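Local atomic coordinates of putative peptidase (Chlamydophila abortus, PDB entry 3CE2), a protein that probably acts as a zinc-dependent oligopeptidase of the M3B family, cleaving a variety of small bioactive peptides. Residues S50-A55 and A118-W123; T75-E80 and A146-Y151; I155-I160 and H273-T278. One frame throughout, in Å; residues are numbered along the deposited sequence.

Contact 1. Residues S50-A55 and A118-W123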
loop_
_atom_site.group_PDB
_atom_site.type_symbol
_atom_site.label_atom_id
_atom_site.label_comp_id
_atom_site.label_asym_id
_atom_site.label_seq_id
_atom_site.Cartn_x
_atom_site.Cartn_y
_atom_site.Cartn_z
ATOM N N SER A 50 -33.676 -5.907 -16.295
ATOM C CA SER A 50 -34.025 -7.221 -15.745
ATOM C C SER A 50 -32.852 -7.857 -14.962
ATOM O O SER A 50 -31.714 -7.841 -15.440
ATOM C CB SER A 50 -34.505 -8.151 -16.871
ATOM O OG SER A 50 -34.661 -9.487 -16.414
ATOM N N PRO A 51 -33.126 -8.415 -13.755
ATOM C CA PRO A 51 -32.093 -9.006 -12.867
ATOM C C PRO A 51 -31.439 -10.295 -13.387
ATOM O O PRO A 51 -32.130 -11.210 -13.837
ATOM C CB PRO A 51 -32.857 -9.286 -11.564
ATOM C CG PRO A 51 -34.274 -9.445 -11.987
ATOM C CD PRO A 51 -34.471 -8.495 -13.149
ATOM N N THR A 52 -30.112 -10.363 -13.303
ATOM C CA THR A 52 -29.347 -11.515 -13.810
ATOM C C THR A 52 -29.213 -12.646 -12.779
ATOM O O THR A 52 -29.033 -13.815 -13.123
ATOM C CB THR A 52 -27.943 -11.072 -14.243
ATOM O OG1 THR A 52 -27.998 -9.716 -14.706
ATOM C CG2 THR A 52 -27.399 -11.984 -15.345
ATOM N N TRP A 53 -29.267 -12.263 -11.511
ATOM C CA TRP A 53 -29.381 -13.197 -10.411
ATOM C C TRP A 53 -30.688 -12.902 -9.678
ATOM O O TRP A 53 -30.790 -11.900 -8.957
ATOM C CB TRP A 53 -28.185 -13.035 -9.479
ATOM C CG TRP A 53 -26.903 -13.376 -10.160
ATOM C CD1 TRP A 53 -26.417 -14.632 -10.424
ATOM C CD2 TRP A 53 -25.952 -12.457 -10.693
ATOM N NE1 TRP A 53 -25.218 -14.543 -11.082
ATOM C CE2 TRP A 53 -24.907 -13.220 -11.259
ATOM C CE3 TRP A 53 -25.877 -11.062 -10.739
ATOM C CZ2 TRP A 53 -23.793 -12.634 -11.861
ATOM C CZ3 TRP A 53 -24.775 -10.473 -11.340
ATOM C CH2 TRP A 53 -23.742 -11.262 -11.893
ATOM N N PRO A 54 -31.705 -13.753 -9.882
ATOM C CA PRO A 54 -32.987 -13.511 -9.216
ATOM C C PRO A 54 -32.906 -14.098 -7.804
ATOM O O PRO A 54 -33.498 -13.573 -6.860
ATOM C CB PRO A 54 -34.005 -14.266 -10.099
ATOM C CG PRO A 54 -33.172 -15.105 -11.105
ATOM C CD PRO A 54 -31.715 -14.988 -10.689
ATOM N N ALA A 55 -32.131 -15.174 -7.693
ATOM C CA ALA A 55 -31.727 -15.770 -6.427
ATOM C C ALA A 55 -31.214 -14.746 -5.391
ATOM O O ALA A 55 -31.276 -14.987 -4.190
ATOM C CB ALA A 55 -30.663 -16.838 -6.687
ATOM N N ALA A 118 -22.555 -6.112 -8.289
ATOM C CA ALA A 118 -22.527 -5.072 -7.273
ATOM C C ALA A 118 -23.869 -4.315 -7.161
ATOM O O ALA A 118 -24.279 -3.915 -6.068
ATOM C CB ALA A 118 -21.356 -4.117 -7.492
ATOM N N GLU A 119 -24.561 -4.123 -8.278
ATOM C CA GLU A 119 -25.843 -3.425 -8.219
ATOM C C GLU A 119 -26.896 -4.356 -7.659
ATOM O O GLU A 119 -27.622 -4.013 -6.726
ATOM C CB GLU A 119 -26.253 -2.892 -9.594
ATOM C CG GLU A 119 -25.612 -1.534 -9.923
ATOM C CD GLU A 119 -25.417 -1.293 -11.426
ATOM O OE1 GLU A 119 -25.790 -2.189 -12.238
ATOM O OE2 GLU A 119 -24.882 -0.207 -11.776
ATOM N N GLU A 120 -26.961 -5.558 -8.204
ATOM C CA GLU A 120 -27.937 -6.497 -7.715
ATOM C C GLU A 120 -27.820 -6.783 -6.203
ATOM O O GLU A 120 -28.837 -6.937 -5.530
ATOM C CB GLU A 120 -27.965 -7.763 -8.570
ATOM C CG GLU A 120 -29.102 -7.717 -9.585
ATOM C CD GLU A 120 -28.952 -8.693 -10.731
ATOM O OE1 GLU A 120 -28.836 -9.914 -10.482
ATOM O OE2 GLU A 120 -28.980 -8.232 -11.893
ATOM N N THR A 121 -26.601 -6.789 -5.663
ATOM C CA THR A 121 -26.398 -7.121 -4.256
ATOM C C THR A 121 -26.287 -5.914 -3.355
ATOM O O THR A 121 -25.976 -6.044 -2.177
ATOM C CB THR A 121 -25.109 -7.910 -4.041
ATOM O OG1 THR A 121 -23.994 -7.076 -4.363
ATOM C CG2 THR A 121 -25.083 -9.188 -4.897
ATOM N N SER A 122 -26.535 -4.735 -3.897
ATOM C CA SER A 122 -26.294 -3.503 -3.153
ATOM C C SER A 122 -27.191 -3.363 -1.925
ATOM O O SER A 122 -26.949 -2.509 -1.077
ATOM C CB SER A 122 -26.518 -2.301 -4.069
ATOM O OG SER A 122 -27.821 -2.362 -4.633
ATOM N N TRP A 123 -28.230 -4.188 -1.835
ATOM C CA TRP A 123 -29.228 -4.043 -0.769
ATOM C C TRP A 123 -28.771 -4.704 0.518
ATOM O O TRP A 123 -29.194 -4.324 1.614
ATOM C CB TRP A 123 -30.544 -4.670 -1.201
ATOM C CG TRP A 123 -30.422 -6.143 -1.522
ATOM C CD1 TRP A 123 -30.118 -6.697 -2.731
ATOM C CD2 TRP A 123 -30.619 -7.243 -0.617
ATOM N NE1 TRP A 123 -30.125 -8.073 -2.643
ATOM C CE2 TRP A 123 -30.421 -8.434 -1.356
ATOM C CE3 TRP A 123 -30.923 -7.335 0.748
ATOM C CZ2 TRP A 123 -30.529 -9.707 -0.776
ATOM C CZ3 TRP A 123 -31.031 -8.602 1.320
ATOM C CH2 TRP A 123 -30.832 -9.770 0.560
#
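The indole of W53 has the carboxylate of E120 at its edge, near the ring plane, with CE3 of W53 3.2 Å from OE1 of E120; one face carries CB of T52, set toward the rim, and the two planes, ring and carboxylate, stand 60° apart. F117 makes an edge-to-face pair with the same indole, and F43 also meets it. The carboxylate is the polar centre. Its OE2 takes the backbone N of T52 at 2.8 Å, almost straight, and its OE1 takes the backbone N of W53 at 2.6 Å. Both amides arrive on the syn side, the first tilted further from the carboxylate plane than the second. T52 OG1 adds a weak bond to OE2 from 3.3 Å, its position beside the backbone N letting hydroxyl and amide reach the same oxygen. P51 comes alongside with its CA, 3.4 Å from OE2 of E120. Extended beyond CG, the E120 chain carries its carboxylate across the loop, at about a right angle to T52 and W53. Two consecutive N-H groups on one carboxylate fix its rotation. The arrangement is a carboxylate clasping successive backbone amides, here fastening loop 50-55 to the end of helix 101-120 on the surface of a largely helical fold, away from the zinc sites.

Contact 2. Residues T75-E80 and A146-Y151; sequences TLFSIE and APYRFY
Y148, at the N-cap position just before helix 149-156 and with CB of P147 over one face of its ring, toward the rim, brings the side of that ring against F77 of helix 66-96. CD1 of Y148 lies 3.6 Å from CE2 of F77, and CE1 of Y148 also touches CD2 and CE2 of F77. The two side chains run alongside each other in opposite senses and touch only rim to rim: the ring planes are 26° apart and the centroids 5.9 Å.

One helical turn further on, Y151 gives F77 a different surface. Its CG is anti to the backbone N (chi1 -179°), which sends the ring out to meet F77, the two chains approaching head-on. Here F77 is the edge and Y151 the face. CZ of F77 stands over the centre of the tyrosine ring, 3.5 Å from CZ of Y151, and CE1 of F77 reaches toward the hydroxyl end. With planes at 87° and centroids 4.9 Å apart, this is a T-shaped pair.

F77 is thus held at two places on its rim, while H420, from elsewhere in the chain, meets both F77 and Y148 and binds the carbonyl of P147. Y148 and Y151 also lean on L73 of helix 66-96. Between these two segments the chemistry is wholly aromatic: the C-H at CZ of F77 points into the electron-rich face of Y151, a weakly electrostatic attraction added to dispersion, and the rings of the cluster meet across the contact by packing alone.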
loop_
_atom_site.group_PDB
_atom_site.type_symbol
_atom_site.label_atom_id
_atom_site.label_comp_id
_atom_site.label_asym_id
_atom_site.label_seq_id
_atom_site.Cartn_x
_atom_site.Cartn_y
_atom_site.Cartn_z
ATOM N N THR A 75 -24.371 -18.191 -1.186
ATOM C CA THR A 75 -24.691 -18.097 -2.580
ATOM C C THR A 75 -23.961 -16.935 -3.187
ATOM O O THR A 75 -23.539 -16.999 -4.336
ATOM C CB THR A 75 -26.191 -17.889 -2.764
ATOM O OG1 THR A 75 -26.859 -19.125 -2.483
ATOM C CG2 THR A 75 -26.492 -17.457 -4.175
ATOM N N LEU A 76 -23.797 -15.872 -2.415
ATOM C CA LEU A 76 -23.118 -14.746 -2.971
ATOM C C LEU A 76 -21.610 -14.979 -3.002
ATOM O O LEU A 76 -20.949 -14.605 -3.973
ATOM C CB LEU A 76 -23.575 -13.429 -2.340
ATOM C CG LEU A 76 -22.997 -12.839 -1.079
ATOM C CD1 LEU A 76 -21.689 -12.161 -1.422
ATOM C CD2 LEU A 76 -23.976 -11.823 -0.560
ATOM N N PHE A 77 -21.069 -15.650 -1.988
ATOM C CA PHE A 77 -19.647 -16.005 -2.021
ATOM C C PHE A 77 -19.324 -16.931 -3.185
ATOM O O PHE A 77 -18.215 -16.937 -3.702
ATOM C CB PHE A 77 -19.182 -16.642 -0.709
ATOM C CG PHE A 77 -19.172 -15.687 0.451
ATOM C CD1 PHE A 77 -18.976 -14.319 0.242
ATOM C CD2 PHE A 77 -19.357 -16.145 1.748
ATOM C CE1 PHE A 77 -18.961 -13.409 1.322
ATOM C CE2 PHE A 77 -19.349 -15.252 2.827
ATOM C CZ PHE A 77 -19.143 -13.879 2.611
ATOM N N SER A 78 -20.306 -17.713 -3.597
ATOM C CA SER A 78 -20.089 -18.714 -4.615
ATOM C C SER A 78 -19.978 -18.037 -5.976
ATOM O O SER A 78 -19.087 -18.349 -6.763
ATOM C CB SER A 78 -21.266 -19.688 -4.624
ATOM O OG SER A 78 -20.872 -20.912 -5.202
ATOM N N ILE A 79 -20.911 -17.122 -6.235
ATOM C CA ILE A 79 -20.947 -16.322 -7.450
ATOM C C ILE A 79 -19.692 -15.465 -7.528
ATOM O O ILE A 79 -18.928 -15.531 -8.508
ATOM C CB ILE A 79 -22.203 -15.416 -7.464
ATOM C CG1 ILE A 79 -23.453 -16.246 -7.790
ATOM C CG2 ILE A 79 -22.052 -14.282 -8.467
ATOM C CD1 ILE A 79 -24.737 -15.548 -7.463
ATOM N N GLU A 80 -19.479 -14.690 -6.467
ATOM C CA GLU A 80 -18.342 -13.793 -6.360
ATOM C C GLU A 80 -17.073 -14.540 -6.687
ATOM O O GLU A 80 -16.171 -14.019 -7.356
ATOM C CB GLU A 80 -18.261 -13.212 -4.953
ATOM C CG GLU A 80 -17.062 -12.340 -4.700
ATOM C CD GLU A 80 -16.993 -11.826 -3.261
ATOM O OE1 GLU A 80 -18.044 -11.800 -2.571
ATOM O OE2 GLU A 80 -15.882 -11.442 -2.823
ATOM N N ALA A 146 -21.284 -19.694 12.137
ATOM C CA ALA A 146 -20.014 -19.551 12.875
ATOM C C ALA A 146 -18.786 -19.349 11.982
ATOM O O ALA A 146 -17.874 -18.649 12.367
ATOM C CB ALA A 146 -19.786 -20.709 13.891
ATOM N N PRO A 147 -18.738 -20.000 10.810
ATOM C CA PRO A 147 -17.598 -19.761 9.894
ATOM C C PRO A 147 -17.544 -18.367 9.285
ATOM O O PRO A 147 -16.538 -18.013 8.683
ATOM C CB PRO A 147 -17.808 -20.800 8.776
ATOM C CG PRO A 147 -18.729 -21.873 9.413
ATOM C CD PRO A 147 -19.640 -21.056 10.308
ATOM N N TYR A 148 -18.615 -17.598 9.442
ATOM C CA TYR A 148 -18.748 -16.289 8.817
ATOM C C TYR A 148 -18.902 -15.248 9.893
ATOM O O TYR A 148 -19.533 -14.218 9.684
ATOM C CB TYR A 148 -19.970 -16.243 7.888
ATOM C CG TYR A 148 -20.035 -17.410 6.927
ATOM C CD1 TYR A 148 -19.363 -17.374 5.698
ATOM C CD2 TYR A 148 -20.735 -18.570 7.261
ATOM C CE1 TYR A 148 -19.398 -18.453 4.824
ATOM C CE2 TYR A 148 -20.764 -19.661 6.400
ATOM C CZ TYR A 148 -20.101 -19.594 5.186
ATOM O OH TYR A 148 -20.166 -20.672 4.339
ATOM N N ARG A 149 -18.318 -15.509 11.051
ATOM C CA ARG A 149 -18.491 -14.601 12.182
ATOM C C ARG A 149 -17.750 -13.264 12.001
ATOM O O ARG A 149 -18.309 -12.194 12.206
ATOM C CB ARG A 149 -18.063 -15.281 13.483
ATOM C CG ARG A 149 -18.980 -14.983 14.637
ATOM C CD ARG A 149 -18.237 -15.049 15.967
ATOM N NE ARG A 149 -19.071 -14.500 17.048
ATOM C CZ ARG A 149 -18.845 -13.348 17.685
ATOM N NH1 ARG A 149 -19.678 -12.953 18.628
ATOM N NH2 ARG A 149 -17.792 -12.587 17.387
ATOM N N PHE A 150 -16.482 -13.331 11.634
ATOM C CA PHE A 150 -15.701 -12.130 11.470
ATOM C C PHE A 150 -16.257 -11.282 10.322
ATOM O O PHE A 150 -16.476 -10.058 10.460
ATOM C CB PHE A 150 -14.264 -12.481 11.198
ATOM C CG PHE A 150 -13.416 -11.299 10.952
ATOM C CD1 PHE A 150 -13.429 -10.234 11.854
ATOM C CD2 PHE A 150 -12.591 -11.242 9.829
ATOM C CE1 PHE A 150 -12.627 -9.119 11.655
ATOM C CE2 PHE A 150 -11.789 -10.140 9.609
ATOM C CZ PHE A 150 -11.809 -9.063 10.528
ATOM N N TYR A 151 -16.507 -11.956 9.208
ATOM C CA TYR A 151 -17.154 -11.340 8.091
ATOM C C TYR A 151 -18.380 -10.560 8.549
ATOM O O TYR A 151 -18.505 -9.378 8.271
ATOM C CB TYR A 151 -17.540 -12.378 7.044
ATOM C CG TYR A 151 -18.196 -11.742 5.845
ATOM C CD1 TYR A 151 -17.432 -11.179 4.827
ATOM C CD2 TYR A 151 -19.575 -11.666 5.745
ATOM C CE1 TYR A 151 -18.019 -10.582 3.744
ATOM C CE2 TYR A 151 -20.170 -11.062 4.661
ATOM C CZ TYR A 151 -19.376 -10.523 3.677
ATOM O OH TYR A 151 -19.958 -9.938 2.607
#

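Contact 3. Residues I155-I160 and H273-T278; sequences IFRLSI and HNNIPT
R157 carries the contact, reaching from the type I beta turn F156 to S159, in the end region of helix 149-156, to N275 and to the backbone of H273. Just ahead of it, F156 opens that turn, and its ring packs on helix 133-141.

The chain of R157 is extended through chi2 (172°) and then bends at chi3, which turns the guanidinium toward the loop. There CB of N275 lies over one face of the group, 3.5 Å from NH2 of R157, and the two side chains cross at about a right angle. The amide plane of N275 is turned 47° from the guanidinium. OD1 of N275 comes within 3.1 Å of NH2 of R157, a close polar approach, while NH1 of R157 lies 3.7 Å from the carbonyl O of H273, oblique to the guanidinium plane. Y272 makes a cation-pi contact with the same arginine, and its hydroxyl bonds the carbonyl of R157, so one tyrosine grips both ends of the residue.

After R157 comes L158, which leans on Q125 of helix 124-129. S159 then secures the turn: F156 O accepts both its N, at 3.2 Å, and its OG, at 2.8 Å.

In the second segment, N275 has positive phi and is the C-prime residue of a Schellman motif closing helix 266-271. The contact therefore joins, at the surface, a beta turn backed by helices 124-129 and 133-141 to the short connection between helices 266-271 and 278-289.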
loop_
_atom_site.group_PDB
_atom_site.type_symbol
_atom_site.label_atom_id
_atom_site.label_comp_id
_atom_site.label_asym_id
_atom_site.label_seq_id
_atom_site.Cartn_x
_atom_site.Cartn_y
_atom_site.Cartn_z
ATOM N N ILE A 155 -19.445 -6.287 9.394
ATOM C CA ILE A 155 -20.595 -5.573 8.886
ATOM C C ILE A 155 -21.523 -5.026 9.959
ATOM O O ILE A 155 -21.999 -3.908 9.847
ATOM C CB ILE A 155 -21.389 -6.418 7.947
ATOM C CG1 ILE A 155 -20.555 -6.671 6.673
ATOM C CG2 ILE A 155 -22.723 -5.722 7.675
ATOM C CD1 ILE A 155 -21.160 -7.719 5.718
ATOM N N PHE A 156 -21.787 -5.811 10.995
ATOM C CA PHE A 156 -22.670 -5.386 12.095
ATOM C C PHE A 156 -22.052 -4.282 12.961
ATOM O O PHE A 156 -22.760 -3.550 13.632
ATOM C CB PHE A 156 -23.048 -6.570 13.003
ATOM C CG PHE A 156 -23.871 -7.662 12.332
ATOM C CD1 PHE A 156 -24.955 -7.358 11.526
ATOM C CD2 PHE A 156 -23.579 -8.995 12.560
ATOM C CE1 PHE A 156 -25.725 -8.368 10.931
ATOM C CE2 PHE A 156 -24.332 -9.999 11.966
ATOM C CZ PHE A 156 -25.418 -9.671 11.146
ATOM N N ARG A 157 -20.733 -4.162 12.962
ATOM C CA ARG A 157 -20.108 -3.112 13.755
ATOM C C ARG A 157 -20.516 -1.723 13.268
ATOM O O ARG A 157 -20.338 -0.726 13.973
ATOM C CB ARG A 157 -18.571 -3.256 13.736
ATOM C CG ARG A 157 -18.066 -4.132 14.872
ATOM C CD ARG A 157 -16.575 -4.467 14.774
ATOM N NE ARG A 157 -15.735 -3.410 15.330
ATOM C CZ ARG A 157 -15.133 -2.489 14.596
ATOM N NH1 ARG A 157 -15.259 -2.519 13.260
ATOM N NH2 ARG A 157 -14.404 -1.558 15.202
ATOM N N LEU A 158 -21.053 -1.660 12.057
ATOM C CA LEU A 158 -21.371 -0.380 11.428
ATOM C C LEU A 158 -22.749 0.144 11.830
ATOM O O LEU A 158 -23.095 1.291 11.565
ATOM C CB LEU A 158 -21.245 -0.478 9.896
ATOM C CG LEU A 158 -19.782 -0.596 9.419
ATOM C CD1 LEU A 158 -19.629 -0.807 7.907
ATOM C CD2 LEU A 158 -18.977 0.589 9.909
ATOM N N SER A 159 -23.525 -0.711 12.474
ATOM C CA SER A 159 -24.874 -0.372 12.908
ATOM C C SER A 159 -24.886 0.861 13.818
ATOM O O SER A 159 -25.715 1.746 13.651
ATOM C CB SER A 159 -25.473 -1.563 13.663
ATOM O OG SER A 159 -24.691 -1.838 14.829
ATOM N N ILE A 160 -23.976 0.921 14.782
ATOM C CA ILE A 160 -23.980 2.036 15.718
ATOM C C ILE A 160 -23.527 3.386 15.117
ATOM O O ILE A 160 -23.529 4.412 15.801
ATOM C CB ILE A 160 -23.145 1.699 16.968
ATOM C CG1 ILE A 160 -21.675 1.466 16.600
ATOM C CG2 ILE A 160 -23.699 0.455 17.646
ATOM C CD1 ILE A 160 -20.738 1.421 17.829
ATOM N N HIS A 273 -13.190 0.995 10.773
ATOM C CA HIS A 273 -13.292 -0.127 9.874
ATOM C C HIS A 273 -12.344 -1.248 10.315
ATOM O O HIS A 273 -12.747 -2.395 10.497
ATOM C CB HIS A 273 -12.983 0.329 8.439
ATOM C CG HIS A 273 -13.026 -0.780 7.428
ATOM N ND1 HIS A 273 -14.068 -1.691 7.359
ATOM C CD2 HIS A 273 -12.159 -1.125 6.443
ATOM C CE1 HIS A 273 -13.833 -2.552 6.383
ATOM N NE2 HIS A 273 -12.685 -2.228 5.809
ATOM N N ASN A 274 -11.083 -0.902 10.500
ATOM C CA ASN A 274 -10.066 -1.868 10.887
ATOM C C ASN A 274 -9.976 -2.067 12.384
ATOM O O ASN A 274 -9.085 -2.768 12.870
ATOM C CB ASN A 274 -8.713 -1.398 10.396
ATOM C CG ASN A 274 -8.471 -1.759 8.967
ATOM O OD1 ASN A 274 -7.792 -1.027 8.244
ATOM N ND2 ASN A 274 -9.009 -2.909 8.540
ATOM N N ASN A 275 -10.880 -1.423 13.113
ATOM C CA ASN A 275 -10.900 -1.533 14.554
ATOM C C ASN A 275 -9.578 -1.145 15.228
ATOM O O ASN A 275 -9.087 -1.858 16.101
ATOM C CB ASN A 275 -11.238 -2.950 14.950
ATOM C CG ASN A 275 -11.642 -3.036 16.381
ATOM O OD1 ASN A 275 -11.946 -2.013 16.991
ATOM N ND2 ASN A 275 -11.641 -4.239 16.943
ATOM N N ILE A 276 -9.003 -0.015 14.839
ATOM C CA ILE A 276 -7.755 0.417 15.434
ATOM C C ILE A 276 -8.005 1.446 16.546
ATOM O O ILE A 276 -8.731 2.421 16.350
ATOM C CB ILE A 276 -6.856 1.030 14.372
ATOM C CG1 ILE A 276 -6.864 0.147 13.112
ATOM C CG2 ILE A 276 -5.440 1.306 14.933
ATOM C CD1 ILE A 276 -5.796 -0.860 13.076
ATOM N N PRO A 277 -7.431 1.211 17.737
ATOM C CA PRO A 277 -7.586 2.185 18.813
ATOM C C PRO A 277 -6.806 3.441 18.456
ATOM O O PRO A 277 -5.697 3.342 17.933
ATOM C CB PRO A 277 -6.940 1.485 20.034
ATOM C CG PRO A 277 -6.762 0.073 19.637
ATOM C CD PRO A 277 -6.622 0.052 18.149
ATOM N N THR A 278 -7.370 4.609 18.743
ATOM C CA THR A 278 -6.701 5.854 18.386
ATOM C C THR A 278 -5.332 5.892 19.044
ATOM O O THR A 278 -4.401 6.551 18.556
ATOM C CB THR A 278 -7.484 7.102 18.821
ATOM O OG1 THR A 278 -7.253 7.340 20.210
ATOM C CG2 THR A 278 -8.980 6.944 18.565
#

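Overall arrangement
From the N terminus, the chain first passes loop 50-55, then helix 66-96, and contact 1 closes when it reaches the end of helix 101-120. Contact 2 opens within that span, at 75-80, and closes beyond it, at 146-151, so the two cross. They also touch: CD1 of W53 packs 3.5 Å from CD1 of I79, with the contact centres about 17 Å apart. Contact 3 follows in series, opening at 155 on the helix 149-156 that contact 2 has just used, and closing at 273-278. Together they link the N-terminal helices to one another and then to the loop before helix 278-289, within the sequence range of the M3 peptidase family.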